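Local coordinates for protein methylglyoxal reductase (NADPH-dependent) (Candida albicans SC5314, PDB 6KWS) that probably reduces methylglyoxal and perhaps other carbonyl compounds with NADPH, as a member of the dihydroflavonol-4-reductase branch of the extended short-chain dehydrogenases/reductases, at residues S7-F12 against H16-L21; L22-Q27 against A246-F251; D275-K280 against Q325-T330; S215-S220 against Q271-I276. The protein carries 1 engineered substitution. One frame throughout, in Å; residues are numbered along the deposited sequence.

Interaction 1. Residues S7-F12 against H16-L21; sequences SGATGF and HVVKQL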
loop_
_atom_site.group_PDB
_atom_site.type_symbol
_atom_site.label_atom_id
_atom_site.label_comp_id
_atom_site.label_asym_id
_atom_site.label_seq_id
_atom_site.Cartn_x
_atom_site.Cartn_y
_atom_site.Cartn_z
ATOM N N SER A 7 11.140 1.300 -6.164
ATOM C CA SER A 7 11.525 -0.039 -5.750
ATOM C C SER A 7 10.314 -0.956 -5.719
ATOM O O SER A 7 9.196 -0.525 -5.424
ATOM C CB SER A 7 12.177 -0.022 -4.371
ATOM O OG SER A 7 11.240 0.425 -3.410
ATOM N N GLY A 8 10.553 -2.239 -6.006
ATOM C CA GLY A 8 9.491 -3.225 -6.018
ATOM C C GLY A 8 8.452 -2.921 -7.079
ATOM O O GLY A 8 7.246 -2.939 -6.804
ATOM N N ALA A 9 8.916 -2.656 -8.308
ATOM C CA ALA A 9 8.082 -2.069 -9.349
ATOM C C ALA A 9 7.005 -3.009 -9.889
ATOM O O ALA A 9 6.099 -2.539 -10.597
ATOM C CB ALA A 9 8.964 -1.596 -10.494
ATOM N N THR A 10 7.073 -4.312 -9.593
ATOM C CA THR A 10 6.007 -5.225 -9.989
ATOM C C THR A 10 4.939 -5.411 -8.917
ATOM O O THR A 10 3.972 -6.140 -9.164
ATOM C CB THR A 10 6.575 -6.592 -10.320
ATOM O OG1 THR A 10 7.463 -6.965 -9.269
ATOM C CG2 THR A 10 7.346 -6.541 -11.623
ATOM N N GLY A 11 5.096 -4.807 -7.735
ATOM C CA GLY A 11 4.071 -4.902 -6.709
ATOM C C GLY A 11 2.742 -4.286 -7.152
ATOM O O GLY A 11 2.622 -3.624 -8.188
ATOM N N PHE A 12 1.727 -4.501 -6.311
ATOM C CA PHE A 12 0.345 -4.128 -6.625
ATOM C C PHE A 12 0.174 -2.614 -6.725
ATOM O O PHE A 12 -0.249 -2.083 -7.759
ATOM C CB PHE A 12 -0.569 -4.724 -5.555
ATOM C CG PHE A 12 -2.008 -4.351 -5.673
ATOM C CD1 PHE A 12 -2.683 -4.428 -6.894
ATOM C CD2 PHE A 12 -2.716 -3.994 -4.542
ATOM C CE1 PHE A 12 -4.030 -4.114 -6.982
ATOM C CE2 PHE A 12 -4.063 -3.672 -4.611
ATOM C CZ PHE A 12 -4.726 -3.732 -5.825
ATOM N N HIS A 16 0.810 0.476 -10.451
ATOM C CA HIS A 16 -0.074 1.606 -10.688
ATOM C C HIS A 16 0.695 2.921 -10.643
ATOM O O HIS A 16 0.494 3.798 -11.497
ATOM C CB HIS A 16 -1.203 1.588 -9.671
ATOM C CG HIS A 16 -2.310 0.649 -10.028
ATOM N ND1 HIS A 16 -3.152 0.868 -11.099
ATOM C CD2 HIS A 16 -2.706 -0.522 -9.470
ATOM C CE1 HIS A 16 -4.024 -0.123 -11.180
ATOM N NE2 HIS A 16 -3.773 -0.982 -10.207
ATOM N N VAL A 17 1.598 3.064 -9.671
ATOM C CA VAL A 17 2.468 4.235 -9.631
ATOM C C VAL A 17 3.252 4.357 -10.937
ATOM O O VAL A 17 3.339 5.435 -11.543
ATOM C CB VAL A 17 3.400 4.152 -8.410
ATOM C CG1 VAL A 17 4.554 5.135 -8.546
ATOM C CG2 VAL A 17 2.601 4.397 -7.116
ATOM N N VAL A 18 3.812 3.239 -11.400
ATOM C CA VAL A 18 4.613 3.251 -12.618
ATOM C C VAL A 18 3.785 3.739 -13.800
ATOM O O VAL A 18 4.209 4.626 -14.557
ATOM C CB VAL A 18 5.204 1.853 -12.872
ATOM C CG1 VAL A 18 5.714 1.728 -14.292
ATOM C CG2 VAL A 18 6.342 1.594 -11.894
ATOM N N LYS A 19 2.594 3.155 -13.980
ATOM C CA LYS A 19 1.699 3.573 -15.057
ATOM C C LYS A 19 1.397 5.064 -14.978
ATOM O O LYS A 19 1.475 5.782 -15.980
ATOM C CB LYS A 19 0.403 2.762 -15.000
ATOM C CG LYS A 19 -0.552 3.067 -16.133
ATOM C CD LYS A 19 -1.951 2.525 -15.896
ATOM C CE LYS A 19 -1.945 1.003 -15.641
ATOM N NZ LYS A 19 -3.020 0.239 -16.378
ATOM N N GLN A 20 1.063 5.557 -13.787
ATOM C CA GLN A 20 0.767 6.980 -13.674
ATOM C C GLN A 20 2.013 7.833 -13.885
ATOM O O GLN A 20 1.939 8.881 -14.538
ATOM C CB GLN A 20 0.127 7.281 -12.330
ATOM C CG GLN A 20 -1.132 6.485 -12.073
ATOM C CD GLN A 20 -1.940 7.113 -10.984
ATOM O OE1 GLN A 20 -1.747 8.292 -10.670
ATOM N NE2 GLN A 20 -2.841 6.348 -10.384
ATOM N N LEU A 21 3.164 7.404 -13.350
ATOM C CA LEU A 21 4.407 8.130 -13.599
ATOM C C LEU A 21 4.717 8.207 -15.091
ATOM O O LEU A 21 5.064 9.274 -15.596
ATOM C CB LEU A 21 5.568 7.482 -12.844
ATOM C CG LEU A 21 5.796 7.825 -11.361
ATOM C CD1 LEU A 21 6.943 7.005 -10.813
ATOM C CD2 LEU A 21 6.055 9.326 -11.146
#
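Chi1 of -81°, which sets CG opposite the carbonyl carbon, and chi2 of -69° turn the CD2 side of the His16 ring toward Phe12 O, four residues earlier in the chain. There CD2 comes to 3.4 Å from Phe12 O, which lies at the ring edge and close to its plane, so the carbonyl meets a carbon corner of the ring. The polar end of the same ring is used elsewhere, since NE2 is hydrogen-bonded to Pro200 O. Phe12 swings its own ring away from its backbone nitrogen (chi1 176°); the ring stays 4.5 Å or more from the imidazole, Phe12 CE1 to His16 NE2, and lies near Val197. The second point of touch is apolar and slight: Val18 points from the helix toward the loop, and its CG2 lies 4.4 Å from Ala9 CB, with Ala9 O about as near. The loop is shaped by a type I turn from Gly8 to Gly11, closed by the bond from Gly11 N to Gly8 O at 3.0 Å, and is tied to Thr31 by Gly8 N and the Ala9 backbone. Leading from strand 3-7 into helix 12-23, this is the glycine-rich dinucleotide-binding loop of the Rossmann fold, in which Thr10, Phe12 and Ile13 are NADPH-binding residues.

Interaction 2. Residues L22-Q27 against A246-F251; sequences LAKNYQ and AHIIAF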
loop_
_atom_site.group_PDB
_atom_site.type_symbol
_atom_site.label_atom_id
_atom_site.label_comp_id
_atom_site.label_asym_id
_atom_site.label_seq_id
_atom_site.Cartn_x
_atom_site.Cartn_y
_atom_site.Cartn_z
ATOM N N LEU A 22 4.597 7.087 -15.821
ATOM C CA LEU A 22 4.900 7.111 -17.257
ATOM C C LEU A 22 4.018 8.101 -17.999
ATOM O O LEU A 22 4.478 8.783 -18.924
ATOM C CB LEU A 22 4.723 5.734 -17.882
ATOM C CG LEU A 22 5.784 4.707 -17.551
ATOM C CD1 LEU A 22 5.427 3.406 -18.258
ATOM C CD2 LEU A 22 7.192 5.211 -17.932
ATOM N N ALA A 23 2.744 8.185 -17.616
ATOM C CA ALA A 23 1.807 9.071 -18.297
ATOM C C ALA A 23 2.037 10.543 -17.984
ATOM O O ALA A 23 1.415 11.391 -18.622
ATOM C CB ALA A 23 0.369 8.697 -17.945
ATOM N N LYS A 24 2.878 10.872 -17.007
ATOM C CA LYS A 24 3.316 12.242 -16.781
ATOM C C LYS A 24 4.729 12.475 -17.311
ATOM O O LYS A 24 5.405 13.410 -16.882
ATOM C CB LYS A 24 3.222 12.592 -15.291
ATOM C CG LYS A 24 1.791 12.825 -14.795
ATOM C CD LYS A 24 1.644 12.723 -13.271
ATOM C CE LYS A 24 0.943 13.952 -12.710
ATOM N NZ LYS A 24 -0.019 13.653 -11.602
ATOM N N ASN A 25 5.189 11.620 -18.223
ATOM C CA ASN A 25 6.476 11.772 -18.901
ATOM C C ASN A 25 7.650 11.903 -17.926
ATOM O O ASN A 25 8.606 12.638 -18.189
ATOM C CB ASN A 25 6.442 12.953 -19.883
ATOM C CG ASN A 25 5.250 12.879 -20.852
ATOM O OD1 ASN A 25 4.986 11.833 -21.470
ATOM N ND2 ASN A 25 4.513 13.986 -20.969
ATOM N N TYR A 26 7.605 11.189 -16.804
ATOM C CA TYR A 26 8.815 10.995 -16.018
ATOM C C TYR A 26 9.647 9.861 -16.599
ATOM O O TYR A 26 9.138 8.967 -17.283
ATOM C CB TYR A 26 8.492 10.674 -14.563
ATOM C CG TYR A 26 7.886 11.810 -13.786
ATOM C CD1 TYR A 26 8.699 12.762 -13.159
ATOM C CD2 TYR A 26 6.497 11.926 -13.654
ATOM C CE1 TYR A 26 8.147 13.792 -12.431
ATOM C CE2 TYR A 26 5.937 12.955 -12.924
ATOM C CZ TYR A 26 6.767 13.885 -12.317
ATOM O OH TYR A 26 6.214 14.917 -11.598
ATOM N N GLN A 27 10.940 9.892 -16.321
ATOM C CA GLN A 27 11.781 8.745 -16.618
ATOM C C GLN A 27 11.799 7.865 -15.375
ATOM O O GLN A 27 12.169 8.320 -14.285
ATOM C CB GLN A 27 13.185 9.172 -17.052
ATOM C CG GLN A 27 13.230 9.593 -18.526
ATOM C CD GLN A 27 14.594 9.395 -19.163
ATOM O OE1 GLN A 27 15.416 10.323 -19.216
ATOM N NE2 GLN A 27 14.847 8.175 -19.652
ATOM N N ALA A 246 -1.485 9.100 -4.873
ATOM C CA ALA A 246 -0.987 9.844 -3.721
ATOM C C ALA A 246 0.529 9.792 -3.653
ATOM O O ALA A 246 1.170 10.799 -3.344
ATOM C CB ALA A 246 -1.608 9.316 -2.428
ATOM N N HIS A 247 1.127 8.639 -3.960
ATOM C CA HIS A 247 2.584 8.582 -4.037
ATOM C C HIS A 247 3.136 9.661 -4.952
ATOM O O HIS A 247 4.204 10.224 -4.679
ATOM C CB HIS A 247 3.051 7.215 -4.522
ATOM C CG HIS A 247 3.024 6.174 -3.452
ATOM N ND1 HIS A 247 1.849 5.622 -2.979
ATOM C CD2 HIS A 247 4.022 5.615 -2.733
ATOM C CE1 HIS A 247 2.132 4.758 -2.021
ATOM N NE2 HIS A 247 3.443 4.730 -1.857
ATOM N N ILE A 248 2.430 9.966 -6.042
ATOM C CA ILE A 248 2.972 10.950 -6.963
ATOM C C ILE A 248 2.703 12.357 -6.466
ATOM O O ILE A 248 3.596 13.211 -6.494
ATOM C CB ILE A 248 2.426 10.717 -8.373
ATOM C CG1 ILE A 248 3.081 9.464 -8.950
ATOM C CG2 ILE A 248 2.668 11.947 -9.248
ATOM C CD1 ILE A 248 2.234 8.758 -9.991
ATOM N N ILE A 249 1.491 12.630 -5.979
ATOM C CA ILE A 249 1.249 13.955 -5.420
ATOM C C ILE A 249 2.193 14.208 -4.250
ATOM O O ILE A 249 2.558 15.356 -3.978
ATOM C CB ILE A 249 -0.232 14.129 -5.004
ATOM C CG1 ILE A 249 -1.190 13.774 -6.151
ATOM C CG2 ILE A 249 -0.497 15.548 -4.525
ATOM C CD1 ILE A 249 -1.076 14.688 -7.336
ATOM N N ALA A 250 2.665 13.142 -3.600
ATOM C CA ALA A 250 3.442 13.300 -2.378
ATOM C C ALA A 250 4.790 13.967 -2.623
ATOM O O ALA A 250 5.317 14.624 -1.715
ATOM C CB ALA A 250 3.650 11.948 -1.701
ATOM N N PHE A 251 5.382 13.804 -3.811
ATOM C CA PHE A 251 6.614 14.527 -4.101
ATOM C C PHE A 251 6.432 15.701 -5.062
ATOM O O PHE A 251 7.319 16.553 -5.141
ATOM C CB PHE A 251 7.695 13.573 -4.633
ATOM C CG PHE A 251 7.450 13.070 -6.030
ATOM C CD1 PHE A 251 7.745 13.858 -7.141
ATOM C CD2 PHE A 251 6.964 11.794 -6.238
ATOM C CE1 PHE A 251 7.525 13.397 -8.432
ATOM C CE2 PHE A 251 6.742 11.327 -7.519
ATOM C CZ PHE A 251 7.030 12.131 -8.622
#
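The backbones of 22-27 and 246-251 stay well apart, nearest at Lys24 CA and Ile248 CA, 9.9 Å from each other, so long side chains must span the interval. Two pairs share the work, one aromatic, the other Lys24 with Ile248. Tyr26 and Phe251 reach out from opposite directions and meet as an offset edge-to-face pair, centroids 5.7 Å apart and planes at 78°, with the edge of Phe251 directed at a face of Tyr26. The closest atoms are Tyr26 OH and Phe251 CE1, at 3.7 Å. Phe251 can extend its ring this way because CG sits between its backbone nitrogen and carbonyl carbon (chi1 72°), where Ile248 O lies over one ring face, displaced toward the rim. Lys24, bent near its tip, runs past Tyr26 to Ile248, and its NZ comes to 4.0 Å from Ile248 CG2; the ammonium also has a long, weak ion pair with Glu252. Here the end of helix 12-23 and the turn after it, closed by Asn25 N to Leu22 O, pack on helix 240-252. Ile248 settles against Gln20 and Leu21 of the former helix, Tyr26 rests on Val4 of strand 3-7, and Ala246 and Ala250 pack on Ile192 of strand 188-194.

Interaction 3. Residues D275-K280 against Q325-T330; sequences DIINDK and QSVYDT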
loop_
_atom_site.group_PDB
_atom_site.type_symbol
_atom_site.label_atom_id
_atom_site.label_comp_id
_atom_site.label_asym_id
_atom_site.label_seq_id
_atom_site.Cartn_x
_atom_site.Cartn_y
_atom_site.Cartn_z
ATOM N N ASP A 275 -23.221 -7.199 -0.415
ATOM C CA ASP A 275 -24.320 -6.391 -0.951
ATOM C C ASP A 275 -23.977 -5.785 -2.311
ATOM O O ASP A 275 -24.795 -5.832 -3.241
ATOM C CB ASP A 275 -24.700 -5.279 0.031
ATOM C CG ASP A 275 -25.456 -5.796 1.261
ATOM O OD1 ASP A 275 -25.895 -6.978 1.255
ATOM O OD2 ASP A 275 -25.613 -5.009 2.236
ATOM N N ILE A 276 -22.784 -5.188 -2.442
ATOM C CA ILE A 276 -22.393 -4.593 -3.719
ATOM C C ILE A 276 -22.372 -5.647 -4.814
ATOM O O ILE A 276 -22.863 -5.418 -5.929
ATOM C CB ILE A 276 -21.030 -3.893 -3.612
ATOM C CG1 ILE A 276 -21.118 -2.653 -2.714
ATOM C CG2 ILE A 276 -20.539 -3.515 -4.991
ATOM C CD1 ILE A 276 -19.822 -1.841 -2.645
ATOM N N ILE A 277 -21.809 -6.820 -4.513
ATOM C CA ILE A 277 -21.665 -7.856 -5.527
ATOM C C ILE A 277 -23.035 -8.397 -5.922
ATOM O O ILE A 277 -23.358 -8.502 -7.115
ATOM C CB ILE A 277 -20.716 -8.963 -5.023
ATOM C CG1 ILE A 277 -19.316 -8.374 -4.783
ATOM C CG2 ILE A 277 -20.649 -10.153 -6.006
ATOM C CD1 ILE A 277 -18.314 -9.364 -4.189
ATOM N N ASN A 278 -23.878 -8.706 -4.924
ATOM C CA ASN A 278 -25.212 -9.220 -5.222
ATOM C C ASN A 278 -26.032 -8.228 -6.047
ATOM O O ASN A 278 -26.856 -8.651 -6.870
ATOM C CB ASN A 278 -25.934 -9.611 -3.933
ATOM C CG ASN A 278 -25.643 -11.048 -3.520
ATOM O OD1 ASN A 278 -25.730 -11.953 -4.344
ATOM N ND2 ASN A 278 -25.326 -11.269 -2.245
ATOM N N ASP A 279 -25.777 -6.918 -5.907
ATOM C CA ASP A 279 -26.542 -5.927 -6.659
ATOM C C ASP A 279 -25.923 -5.524 -8.005
ATOM O O ASP A 279 -26.619 -4.936 -8.840
ATOM C CB ASP A 279 -26.774 -4.680 -5.795
ATOM C CG ASP A 279 -28.054 -4.802 -4.919
ATOM O OD1 ASP A 279 -29.176 -4.771 -5.503
ATOM O OD2 ASP A 279 -27.940 -4.955 -3.658
ATOM N N LYS A 280 -24.668 -5.850 -8.286
ATOM C CA LYS A 280 -24.095 -5.436 -9.559
ATOM C C LYS A 280 -23.749 -6.596 -10.484
ATOM O O LYS A 280 -23.416 -6.362 -11.651
ATOM C CB LYS A 280 -22.845 -4.574 -9.328
ATOM C CG LYS A 280 -23.077 -3.382 -8.422
ATOM C CD LYS A 280 -23.832 -2.292 -9.120
ATOM C CE LYS A 280 -24.622 -1.462 -8.119
ATOM N NZ LYS A 280 -24.984 -0.129 -8.667
ATOM N N GLN A 325 -17.540 1.550 -6.957
ATOM C CA GLN A 325 -16.628 1.538 -8.095
ATOM C C GLN A 325 -15.463 0.601 -7.837
ATOM O O GLN A 325 -15.140 -0.259 -8.664
ATOM C CB GLN A 325 -16.115 2.946 -8.392
ATOM C CG GLN A 325 -17.194 3.973 -8.361
ATOM C CD GLN A 325 -16.690 5.359 -8.642
ATOM O OE1 GLN A 325 -16.036 5.980 -7.796
ATOM N NE2 GLN A 325 -16.997 5.868 -9.832
ATOM N N SER A 326 -14.834 0.747 -6.674
ATOM C CA SER A 326 -13.642 -0.023 -6.366
ATOM C C SER A 326 -13.952 -1.512 -6.345
ATOM O O SER A 326 -13.233 -2.319 -6.951
ATOM C CB SER A 326 -13.071 0.445 -5.027
ATOM O OG SER A 326 -11.751 -0.042 -4.839
ATOM N N VAL A 327 -15.034 -1.896 -5.662
ATOM C CA VAL A 327 -15.399 -3.309 -5.602
ATOM C C VAL A 327 -15.736 -3.831 -6.988
ATOM O O VAL A 327 -15.281 -4.914 -7.384
ATOM C CB VAL A 327 -16.563 -3.526 -4.622
ATOM C CG1 VAL A 327 -17.103 -4.939 -4.756
ATOM C CG2 VAL A 327 -16.093 -3.271 -3.226
ATOM N N TYR A 328 -16.523 -3.060 -7.748
ATOM C CA TYR A 328 -16.947 -3.473 -9.084
ATOM C C TYR A 328 -15.756 -3.657 -10.001
ATOM O O TYR A 328 -15.608 -4.710 -10.638
ATOM C CB TYR A 328 -17.899 -2.443 -9.689
ATOM C CG TYR A 328 -18.370 -2.808 -11.073
ATOM C CD1 TYR A 328 -19.438 -3.680 -11.250
ATOM C CD2 TYR A 328 -17.756 -2.282 -12.209
ATOM C CE1 TYR A 328 -19.883 -4.012 -12.508
ATOM C CE2 TYR A 328 -18.195 -2.612 -13.472
ATOM C CZ TYR A 328 -19.260 -3.482 -13.617
ATOM O OH TYR A 328 -19.731 -3.834 -14.866
ATOM N N ASP A 329 -14.896 -2.634 -10.086
ATOM C CA ASP A 329 -13.725 -2.735 -10.942
ATOM C C ASP A 329 -12.883 -3.939 -10.574
ATOM O O ASP A 329 -12.259 -4.547 -11.447
ATOM C CB ASP A 329 -12.886 -1.469 -10.848
ATOM C CG ASP A 329 -13.566 -0.269 -11.444
ATOM O OD1 ASP A 329 -14.606 -0.426 -12.120
ATOM O OD2 ASP A 329 -13.046 0.847 -11.241
ATOM N N THR A 330 -12.870 -4.318 -9.298
ATOM C CA THR A 330 -12.056 -5.450 -8.872
ATOM C C THR A 330 -12.690 -6.766 -9.298
ATOM O O THR A 330 -12.018 -7.639 -9.865
ATOM C CB THR A 330 -11.873 -5.424 -7.352
ATOM O OG1 THR A 330 -11.375 -4.148 -6.950
ATOM C CG2 THR A 330 -10.914 -6.514 -6.879
#
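Val327 and Tyr328 carry this contact from helix 323-337, meeting Ile276, Ile277 and Lys280 where the axes of the two short segments approach to 10.0 Å and cross at -63°. Along 325-330, Ser326 comes first; its hydroxyl turns from the interface to a hydrogen bond with Asp239. Val327 follows and points toward the other helix; both its methyls touch Ile276, at different branches, and CG1 reaches Ile277 as well. CG1, opposite the backbone nitrogen (chi1 170°), lies 3.7 Å from Ile276 CG2 and 4.1 Å from Ile277 CG1. CG2 takes the far end of Ile276, with Ile276 CD1 at 4.0 Å, so the valine straddles Ile276 obliquely while Ile277 lies across it almost at a right angle. One residue on, Tyr328 sends its ring out along the more exposed border, where CD1 is 4.0 Å from Lys280 CB; the lysine only brushes the ring obliquely with the base of its chain, and its end leads off elsewhere. The tyrosine ring also meets that of Phe281. Asp329 faces another way and forms a salt bridge with Arg241. Thr330 OG1 gives a 2.6 Å hydrogen bond to Ser326 O, which Thr330 N approaches from the opposite face of the carbonyl plane, a helical threonine bonding back one turn. The aliphatic packing of helix 270-280 on helix 323-337 belongs to the smaller, mostly C-terminal part of the extended short-chain dehydrogenase/reductase fold, which in this family generally shapes the substrate side of the cleft.

Interaction 4. Residues S215-S220 against Q271-I276; sequences SEIINS and QSLVDI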
loop_
_atom_site.group_PDB
_atom_site.type_symbol
_atom_site.label_atom_id
_atom_site.label_comp_id
_atom_site.label_asym_id
_atom_site.label_seq_id
_atom_site.Cartn_x
_atom_site.Cartn_y
_atom_site.Cartn_z
ATOM N N SER A 215 -7.106 -7.283 -1.980
ATOM C CA SER A 215 -8.339 -7.569 -2.693
ATOM C C SER A 215 -8.804 -9.006 -2.479
ATOM O O SER A 215 -9.932 -9.328 -2.863
ATOM C CB SER A 215 -8.155 -7.275 -4.191
ATOM O OG SER A 215 -8.286 -5.884 -4.492
ATOM N N GLU A 216 -7.976 -9.868 -1.862
ATOM C CA GLU A 216 -8.394 -11.225 -1.511
ATOM C C GLU A 216 -9.578 -11.237 -0.552
ATOM O O GLU A 216 -10.388 -12.169 -0.604
ATOM C CB GLU A 216 -7.227 -12.019 -0.919
ATOM C CG GLU A 216 -7.622 -13.384 -0.332
ATOM C CD GLU A 216 -7.909 -14.473 -1.426
ATOM O OE1 GLU A 216 -7.578 -14.261 -2.624
ATOM O OE2 GLU A 216 -8.494 -15.528 -1.078
ATOM N N ILE A 217 -9.709 -10.228 0.313
ATOM C CA ILE A 217 -10.957 -10.050 1.057
ATOM C C ILE A 217 -12.150 -10.116 0.107
ATOM O O ILE A 217 -13.114 -10.859 0.333
ATOM C CB ILE A 217 -10.914 -8.724 1.835
ATOM C CG1 ILE A 217 -9.643 -8.700 2.677
ATOM C CG2 ILE A 217 -12.151 -8.548 2.687
ATOM C CD1 ILE A 217 -9.500 -7.498 3.531
ATOM N N ILE A 218 -12.080 -9.358 -0.987
ATOM C CA ILE A 218 -13.132 -9.374 -1.999
ATOM C C ILE A 218 -13.179 -10.727 -2.700
ATOM O O ILE A 218 -14.247 -11.326 -2.878
ATOM C CB ILE A 218 -12.903 -8.224 -2.994
ATOM C CG1 ILE A 218 -13.088 -6.890 -2.260
ATOM C CG2 ILE A 218 -13.836 -8.345 -4.180
ATOM C CD1 ILE A 218 -12.604 -5.680 -2.999
ATOM N N ASN A 219 -12.010 -11.225 -3.111
ATOM C CA ASN A 219 -11.926 -12.519 -3.778
ATOM C C ASN A 219 -12.524 -13.632 -2.924
ATOM O O ASN A 219 -13.202 -14.525 -3.446
ATOM C CB ASN A 219 -10.466 -12.834 -4.106
ATOM C CG ASN A 219 -10.329 -13.793 -5.259
ATOM O OD1 ASN A 219 -11.202 -13.862 -6.113
ATOM N ND2 ASN A 219 -9.245 -14.554 -5.281
ATOM N N SER A 220 -12.278 -13.601 -1.610
ATOM C CA SER A 220 -12.752 -14.683 -0.760
ATOM C C SER A 220 -14.277 -14.723 -0.709
ATOM O O SER A 220 -14.860 -15.804 -0.548
ATOM C CB SER A 220 -12.156 -14.543 0.636
ATOM O OG SER A 220 -12.847 -13.549 1.369
ATOM N N GLN A 271 -20.189 -7.670 4.789
ATOM C CA GLN A 271 -21.544 -7.528 4.277
ATOM C C GLN A 271 -21.632 -6.385 3.270
ATOM O O GLN A 271 -22.406 -6.461 2.307
ATOM C CB GLN A 271 -22.520 -7.323 5.438
ATOM C CG GLN A 271 -23.956 -7.214 5.006
ATOM C CD GLN A 271 -24.540 -8.543 4.549
ATOM O OE1 GLN A 271 -24.574 -9.523 5.304
ATOM N NE2 GLN A 271 -25.016 -8.577 3.306
ATOM N N SER A 272 -20.830 -5.331 3.457
ATOM C CA SER A 272 -20.800 -4.259 2.473
ATOM C C SER A 272 -20.430 -4.806 1.110
ATOM O O SER A 272 -21.044 -4.449 0.098
ATOM C CB SER A 272 -19.801 -3.189 2.891
ATOM O OG SER A 272 -20.065 -2.751 4.203
ATOM N N LEU A 273 -19.439 -5.698 1.074
ATOM C CA LEU A 273 -18.950 -6.229 -0.192
ATOM C C LEU A 273 -19.959 -7.178 -0.815
ATOM O O LEU A 273 -20.243 -7.092 -2.015
ATOM C CB LEU A 273 -17.619 -6.930 0.037
ATOM C CG LEU A 273 -16.625 -6.115 0.849
ATOM C CD1 LEU A 273 -15.333 -6.900 0.996
ATOM C CD2 LEU A 273 -16.391 -4.755 0.185
ATOM N N VAL A 274 -20.496 -8.102 -0.007
ATOM C CA VAL A 274 -21.568 -8.997 -0.446
ATOM C C VAL A 274 -22.690 -8.211 -1.115
ATOM O O VAL A 274 -23.064 -8.486 -2.263
ATOM C CB VAL A 274 -22.101 -9.821 0.735
ATOM C CG1 VAL A 274 -23.270 -10.667 0.285
ATOM C CG2 VAL A 274 -20.987 -10.689 1.300
ATOM N N ASP A 275 -23.221 -7.199 -0.415
ATOM C CA ASP A 275 -24.320 -6.391 -0.951
ATOM C C ASP A 275 -23.977 -5.785 -2.311
ATOM O O ASP A 275 -24.795 -5.832 -3.241
ATOM C CB ASP A 275 -24.700 -5.279 0.031
ATOM C CG ASP A 275 -25.456 -5.796 1.261
ATOM O OD1 ASP A 275 -25.895 -6.978 1.255
ATOM O OD2 ASP A 275 -25.613 -5.009 2.236
ATOM N N ILE A 276 -22.784 -5.188 -2.442
ATOM C CA ILE A 276 -22.393 -4.593 -3.719
ATOM C C ILE A 276 -22.372 -5.647 -4.814
ATOM O O ILE A 276 -22.863 -5.418 -5.929
ATOM C CB ILE A 276 -21.030 -3.893 -3.612
ATOM C CG1 ILE A 276 -21.118 -2.653 -2.714
ATOM C CG2 ILE A 276 -20.539 -3.515 -4.991
ATOM C CD1 ILE A 276 -19.822 -1.841 -2.645
#
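Leu273 pushes a single methyl, CD1, between two neighbouring isoleucines of helix 216-222, and that is the tight part of the contact. CD1 lies 4.0 Å from Ile217 CG2 and equally far from Ile218 CG1, touching the beta-branch of one and the first carbon of the longer arm of the other. The leucine reaches them because CG stands opposite its carbonyl carbon (chi1 -48°) and CD1 continues in an extended line. It crosses Ile218 at about a right angle and Ile217 more obliquely. The backbones come closest at Ile218 CA and Leu273 CA, 6.9 Å apart. In the extended short-chain dehydrogenase/reductase fold this is a helix pair of the smaller lobe; helix 323-337 sets Val331 against Ile218, and Phe198 of strand 196-198 also touches that isoleucine. The solvent side, away from Leu273, holds the partly exposed Glu216, Ser220 and Asp275. Glu216 OE1 accepts from buried Asn219 ND2 at 3.2 Å, on the syn side but well out of the carboxylate plane; Asn219 ND2 has Gln209 O as a second acceptor, and Glu216 OE2 forms a salt bridge with Lys223. Ser220 OG bonds back to Ile217 O. In segment 271-276, buried Gln271 NE2 gives a bent hydrogen bond of 2.7 Å to Asp275 OD1, coming from above the carboxylate plane, and another to Val290 O, while Asp275 OD2 takes a further one from Gly294 N.

Overall arrangement
The four contacts form two clusters. Interactions 1 and 2, centred about 10 Å apart, share helix 12-23, lie beside the parallel strands of the large sheet and touch, for instance at Leu21 O and Tyr26 CD2. Interactions 3 and 4, about 8 Å apart between centres, share helix 270-280, including Asp275 and Ile276, and join where Val327 meets Leu273. Centres of different clusters lie about 25 to 30 Å apart. Interaction 1 closes before interaction 2 opens; the second segment of interaction 2, 246-251, falls between 215-220 and 271-276, so the chain visits the other cluster, returns to the nucleotide-binding side and goes back. As in relatives, the two sides probably frame the NADPH cleft.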